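Local coordinates for probable oxidoreductase protein (Rhizobium etli, PDB 4FB5) that probably acts as a nucleotide-dependent oxidoreductase of the GFO/IDH/MocA family, although its substrate is not known, at residues A[287-295]-A[302-310]. Sequence-based numbering, arbitrary orientation.
Sequences YGSKGSILY and EFELYQAEG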
ATOM      1  N   TYR A 287     -14.339  -8.251 -11.705  1.00 28.45           N
ATOM      2  CA  TYR A 287     -14.654  -7.097 -12.552  1.00 28.99           C
ATOM      3  C   TYR A 287     -16.052  -7.205 -13.153  1.00 29.61           C
ATOM      4  O   TYR A 287     -16.370  -8.209 -13.830  1.00 31.40           O
ATOM      5  CB  TYR A 287     -13.612  -6.884 -13.639  1.00 28.30           C
ATOM      6  CG  TYR A 287     -12.228  -6.558 -13.135  1.00 28.65           C
ATOM      7  CD1 TYR A 287     -11.887  -5.284 -12.739  1.00 31.17           C
ATOM      8  CD2 TYR A 287     -11.246  -7.516 -13.097  1.00 29.97           C
ATOM      9  CE1 TYR A 287     -10.591  -4.995 -12.274  1.00 29.16           C
ATOM     10  CE2 TYR A 287      -9.968  -7.241 -12.631  1.00 28.45           C
ATOM     11  CZ  TYR A 287      -9.645  -5.985 -12.225  1.00 28.41           C
ATOM     12  OH  TYR A 287      -8.357  -5.710 -11.772  1.00 31.37           O
ATOM     13  N   GLY A 288     -16.872  -6.182 -12.896  1.00 28.87           N
ATOM     14  CA  GLY A 288     -18.220  -6.099 -13.398  1.00 28.92           C
ATOM     15  C   GLY A 288     -18.500  -4.883 -14.259  1.00 29.30           C
ATOM     16  O   GLY A 288     -17.665  -4.042 -14.474  1.00 29.41           O
ATOM     17  N   SER A 289     -19.711  -4.784 -14.760  1.00 30.55           N
ATOM     18  CA  SER A 289     -20.047  -3.690 -15.656  1.00 31.22           C
ATOM     19  C   SER A 289     -20.318  -2.387 -14.921  1.00 32.40           C
ATOM     20  O   SER A 289     -20.407  -1.334 -15.562  1.00 31.83           O
ATOM     21  CB  SER A 289     -21.236  -4.069 -16.506  1.00 30.47           C
ATOM     22  OG  SER A 289     -22.286  -4.421 -15.668  1.00 29.61           O
ATOM     23  N   LYS A 290     -20.433  -2.450 -13.588  1.00 33.45           N
ATOM     24  CA  LYS A 290     -20.608  -1.200 -12.827  1.00 35.10           C
ATOM     25  C   LYS A 290     -19.563  -0.957 -11.719  1.00 34.91           C
ATOM     26  O   LYS A 290     -19.721  -0.006 -10.906  1.00 35.17           O
ATOM     27  CB  LYS A 290     -22.017  -1.112 -12.212  1.00 36.45           C
ATOM     28  CG  LYS A 290     -23.178  -1.451 -13.177  1.00 37.77           C
ATOM     29  CD  LYS A 290     -24.348  -0.528 -12.955  1.00 41.16           C
ATOM     30  CE  LYS A 290     -25.384  -1.114 -12.003  1.00 44.07           C
ATOM     31  NZ  LYS A 290     -26.700  -1.059 -12.712  1.00 42.93           N
ATOM     32  N   GLY A 291     -18.517  -1.797 -11.694  1.00 32.38           N
ATOM     33  CA  GLY A 291     -17.456  -1.628 -10.759  1.00 30.00           C
ATOM     34  C   GLY A 291     -16.603  -2.836 -10.504  1.00 28.73           C
ATOM     35  O   GLY A 291     -16.669  -3.807 -11.239  1.00 28.41           O
ATOM     36  N   SER A 292     -15.770  -2.758  -9.462  1.00 27.34           N
ATOM     37  CA  SER A 292     -14.753  -3.794  -9.210  1.00 25.79           C
ATOM     38  C   SER A 292     -14.495  -4.052  -7.732  1.00 24.44           C
ATOM     39  O   SER A 292     -14.718  -3.187  -6.875  1.00 23.76           O
ATOM     40  CB  SER A 292     -13.437  -3.375  -9.869  1.00 25.82           C
ATOM     41  OG  SER A 292     -13.655  -2.873 -11.169  1.00 27.69           O
ATOM     42  N   ILE A 293     -13.986  -5.237  -7.446  1.00 23.97           N
ATOM     43  CA  ILE A 293     -13.524  -5.571  -6.092  1.00 24.15           C
ATOM     44  C   ILE A 293     -12.128  -6.222  -6.086  1.00 23.85           C
ATOM     45  O   ILE A 293     -11.852  -7.104  -6.912  1.00 24.06           O
ATOM     46  CB  ILE A 293     -14.534  -6.485  -5.433  1.00 23.37           C
ATOM     47  CG1 ILE A 293     -15.740  -5.666  -5.017  1.00 25.03           C
ATOM     48  CG2 ILE A 293     -13.931  -7.181  -4.251  1.00 24.39           C
ATOM     49  CD1 ILE A 293     -17.092  -6.391  -5.108  1.00 25.03           C
ATOM     50  N   LEU A 294     -11.285  -5.780  -5.153  1.00 22.75           N
ATOM     51  CA  LEU A 294      -9.979  -6.354  -4.869  1.00 21.51           C
ATOM     52  C   LEU A 294      -9.936  -6.849  -3.436  1.00 22.60           C
ATOM     53  O   LEU A 294     -10.469  -6.181  -2.530  1.00 22.49           O
ATOM     54  CB  LEU A 294      -8.889  -5.316  -5.067  1.00 19.66           C
ATOM     55  CG  LEU A 294      -8.966  -4.532  -6.390  1.00 21.14           C
ATOM     56  CD1 LEU A 294      -7.842  -3.534  -6.519  1.00 14.47           C
ATOM     57  CD2 LEU A 294      -9.083  -5.414  -7.713  1.00 16.02           C
ATOM     58  N   TYR A 295      -9.318  -8.031  -3.228  1.00 23.56           N
ATOM     59  CA  TYR A 295      -9.135  -8.598  -1.914  1.00 23.57           C
ATOM     60  C   TYR A 295      -7.824  -9.345  -1.879  1.00 24.85           C
ATOM     61  O   TYR A 295      -7.435  -9.884  -2.865  1.00 25.76           O
ATOM     62  CB  TYR A 295     -10.284  -9.535  -1.582  1.00 23.81           C
ATOM     63  CG  TYR A 295     -10.018 -10.359  -0.358  1.00 22.49           C
ATOM     64  CD1 TYR A 295     -10.163  -9.830   0.919  1.00 23.88           C
ATOM     65  CD2 TYR A 295      -9.515 -11.629  -0.482  1.00 21.22           C
ATOM     66  CE1 TYR A 295      -9.845 -10.601   2.067  1.00 24.67           C
ATOM     67  CE2 TYR A 295      -9.163 -12.367   0.628  1.00 22.90           C
ATOM     68  CZ  TYR A 295      -9.358 -11.864   1.867  1.00 23.62           C
ATOM     69  OH  TYR A 295      -9.118 -12.686   2.863  1.00 28.28           O
ATOM     70  N   GLU A 302      -9.455  -6.374   5.108  1.00 26.98           N
ATOM     71  CA  GLU A 302      -9.847  -5.264   4.252  1.00 27.25           C
ATOM     72  C   GLU A 302     -10.180  -5.764   2.862  1.00 26.15           C
ATOM     73  O   GLU A 302      -9.928  -6.922   2.531  1.00 26.53           O
ATOM     74  CB  GLU A 302      -8.780  -4.155   4.207  1.00 26.54           C
ATOM     75  CG  GLU A 302      -7.396  -4.679   3.970  1.00 31.02           C
ATOM     76  CD  GLU A 302      -6.328  -3.592   3.931  1.00 35.95           C
ATOM     77  OE1 GLU A 302      -5.903  -3.231   2.801  1.00 36.10           O
ATOM     78  OE2 GLU A 302      -5.893  -3.124   5.034  1.00 39.21           O
ATOM     79  N   PHE A 303     -10.831  -4.907   2.089  1.00 25.74           N
ATOM     80  CA  PHE A 303     -10.964  -5.094   0.669  1.00 25.38           C
ATOM     81  C   PHE A 303     -11.199  -3.765   0.047  1.00 25.65           C
ATOM     82  O   PHE A 303     -11.434  -2.808   0.719  1.00 24.61           O
ATOM     83  CB  PHE A 303     -12.046  -6.070   0.310  1.00 24.44           C
ATOM     84  CG  PHE A 303     -13.399  -5.560   0.549  1.00 25.56           C
ATOM     85  CD1 PHE A 303     -14.212  -5.174  -0.539  1.00 25.77           C
ATOM     86  CD2 PHE A 303     -13.895  -5.483   1.850  1.00 25.29           C
ATOM     87  CE1 PHE A 303     -15.488  -4.681  -0.330  1.00 27.06           C
ATOM     88  CE2 PHE A 303     -15.166  -5.006   2.078  1.00 27.81           C
ATOM     89  CZ  PHE A 303     -15.979  -4.604   0.979  1.00 29.17           C
ATOM     90  N   GLU A 304     -11.072  -3.727  -1.260  1.00 27.47           N
ATOM     91  CA  GLU A 304     -11.118  -2.497  -1.993  1.00 29.41           C
ATOM     92  C   GLU A 304     -12.252  -2.613  -2.984  1.00 28.89           C
ATOM     93  O   GLU A 304     -12.329  -3.614  -3.684  1.00 29.68           O
ATOM     94  CB  GLU A 304      -9.806  -2.273  -2.745  1.00 29.53           C
ATOM     95  CG  GLU A 304      -8.600  -2.092  -1.907  1.00 34.57           C
ATOM     96  CD  GLU A 304      -7.405  -1.638  -2.745  1.00 44.99           C
ATOM     97  OE1 GLU A 304      -7.428  -0.511  -3.290  1.00 47.38           O
ATOM     98  OE2 GLU A 304      -6.418  -2.409  -2.871  1.00 51.00           O
ATOM     99  N   LEU A 305     -13.112  -1.599  -3.034  1.00 28.28           N
ATOM    100  CA  LEU A 305     -14.322  -1.600  -3.856  1.00 27.95           C
ATOM    101  C   LEU A 305     -14.415  -0.364  -4.723  1.00 27.62           C
ATOM    102  O   LEU A 305     -14.340   0.747  -4.215  1.00 27.35           O
ATOM    103  CB  LEU A 305     -15.570  -1.658  -2.952  1.00 27.57           C
ATOM    104  CG  LEU A 305     -16.910  -1.317  -3.623  1.00 27.40           C
ATOM    105  CD1 LEU A 305     -17.357  -2.455  -4.437  1.00 26.61           C
ATOM    106  CD2 LEU A 305     -17.995  -0.992  -2.628  1.00 25.92           C
ATOM    107  N   TYR A 306     -14.574  -0.555  -6.029  1.00 27.95           N
ATOM    108  CA  TYR A 306     -14.674   0.576  -6.972  1.00 28.51           C
ATOM    109  C   TYR A 306     -16.043   0.674  -7.591  1.00 30.26           C
ATOM    110  O   TYR A 306     -16.505  -0.300  -8.199  1.00 29.43           O
ATOM    111  CB  TYR A 306     -13.706   0.432  -8.130  1.00 27.19           C
ATOM    112  CG  TYR A 306     -13.757   1.601  -9.076  1.00 25.52           C
ATOM    113  CD1 TYR A 306     -12.766   2.574  -9.041  1.00 23.53           C
ATOM    114  CD2 TYR A 306     -14.832   1.772  -9.975  1.00 24.00           C
ATOM    115  CE1 TYR A 306     -12.780   3.655  -9.899  1.00 22.00           C
ATOM    116  CE2 TYR A 306     -14.876   2.831 -10.852  1.00 23.74           C
ATOM    117  CZ  TYR A 306     -13.840   3.776 -10.815  1.00 24.51           C
ATOM    118  OH  TYR A 306     -13.854   4.832 -11.666  1.00 19.77           O
ATOM    119  N   GLN A 307     -16.657   1.856  -7.491  1.00 32.19           N
ATOM    120  CA  GLN A 307     -17.978   2.059  -8.029  1.00 34.13           C
ATOM    121  C   GLN A 307     -18.058   3.104  -9.083  1.00 35.84           C
ATOM    122  O   GLN A 307     -17.853   4.235  -8.800  1.00 37.03           O
ATOM    123  CB  GLN A 307     -18.883   2.460  -6.939  1.00 33.72           C
ATOM    124  CG  GLN A 307     -19.384   1.282  -6.222  1.00 36.59           C
ATOM    125  CD  GLN A 307     -20.265   1.693  -5.075  1.00 40.47           C
ATOM    126  OE1 GLN A 307     -19.778   2.013  -4.001  1.00 42.47           O
ATOM    127  NE2 GLN A 307     -21.571   1.698  -5.300  1.00 43.18           N
ATOM    128  N   ALA A 308     -18.411   2.720 -10.301  1.00 38.40           N
ATOM    129  CA  ALA A 308     -18.603   3.646 -11.388  1.00 40.74           C
ATOM    130  C   ALA A 308     -19.879   4.428 -11.100  1.00 42.84           C
ATOM    131  O   ALA A 308     -20.925   4.165 -11.687  1.00 43.95           O
ATOM    132  CB  ALA A 308     -18.734   2.865 -12.689  1.00 40.42           C
ATOM    133  N   GLU A 309     -19.800   5.385 -10.194  1.00 44.63           N
ATOM    134  CA  GLU A 309     -20.993   5.926  -9.553  1.00 47.29           C
ATOM    135  C   GLU A 309     -20.544   7.200  -8.892  1.00 47.09           C
ATOM    136  O   GLU A 309     -19.848   7.159  -7.855  1.00 47.92           O
ATOM    137  CB  GLU A 309     -21.485   4.975  -8.430  1.00 48.40           C
ATOM    138  CG  GLU A 309     -23.022   4.757  -8.337  1.00 55.13           C
ATOM    139  CD  GLU A 309     -23.586   4.925  -6.906  1.00 62.44           C
ATOM    140  OE1 GLU A 309     -23.492   3.987  -6.078  1.00 64.00           O
ATOM    141  OE2 GLU A 309     -24.150   6.015  -6.612  1.00 67.49           O
ATOM    142  N   GLY A 310     -20.899   8.331  -9.480  1.00 46.21           N
ATOM    143  CA  GLY A 310     -20.569   9.601  -8.862  1.00 45.58           C
ATOM    144  C   GLY A 310     -19.672  10.453  -9.722  1.00 45.12           C
ATOM    145  O   GLY A 310     -19.405  10.110 -10.872  1.00 44.72           O
TER
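I293 and L305, a non-hydrogen-bonded pair of an antiparallel beta hairpin, illustrate how neighbouring strands fit bump to hollow. With chi1 at 165° and chi2 at 76°, L305 turns its CD1 toward the partner strand, 3.6 Å from I293 CG1. On the other branch, I293 CG2 lies 4.2 Å from F303 CD1, oblique to the ring, so that the isoleucine fills the hollow between L305 and F303. G291, level with Q307, leaves that face flat, where a side chain would run into Y306 O. At the far end, Y295 turns a ring edge to the strand, Y295 CD1 lying 3.3 Å from E302 O.

On the reverse face, L294 and E304 cross at a slant, L294 CB 3.9 Å from E304 CB, while S292 and Y306 meet through their CB atoms. Each of these two pairs is closed by two backbone N-H...O hydrogen bonds, with Y306 N to S292 O nearly straight at 2.8 Å. The edge of the Y306 ring lies beside G291 CA.

Helix 158-168 covers F303 and Y295, and I172 packs on I293 and L305. Across the reverse face, S292 OG is hydrogen-bonded to W276 O of the second subunit. The hairpin lies between strands 281-288 and 316-321, toward one end of the C-terminal domain's large sheet.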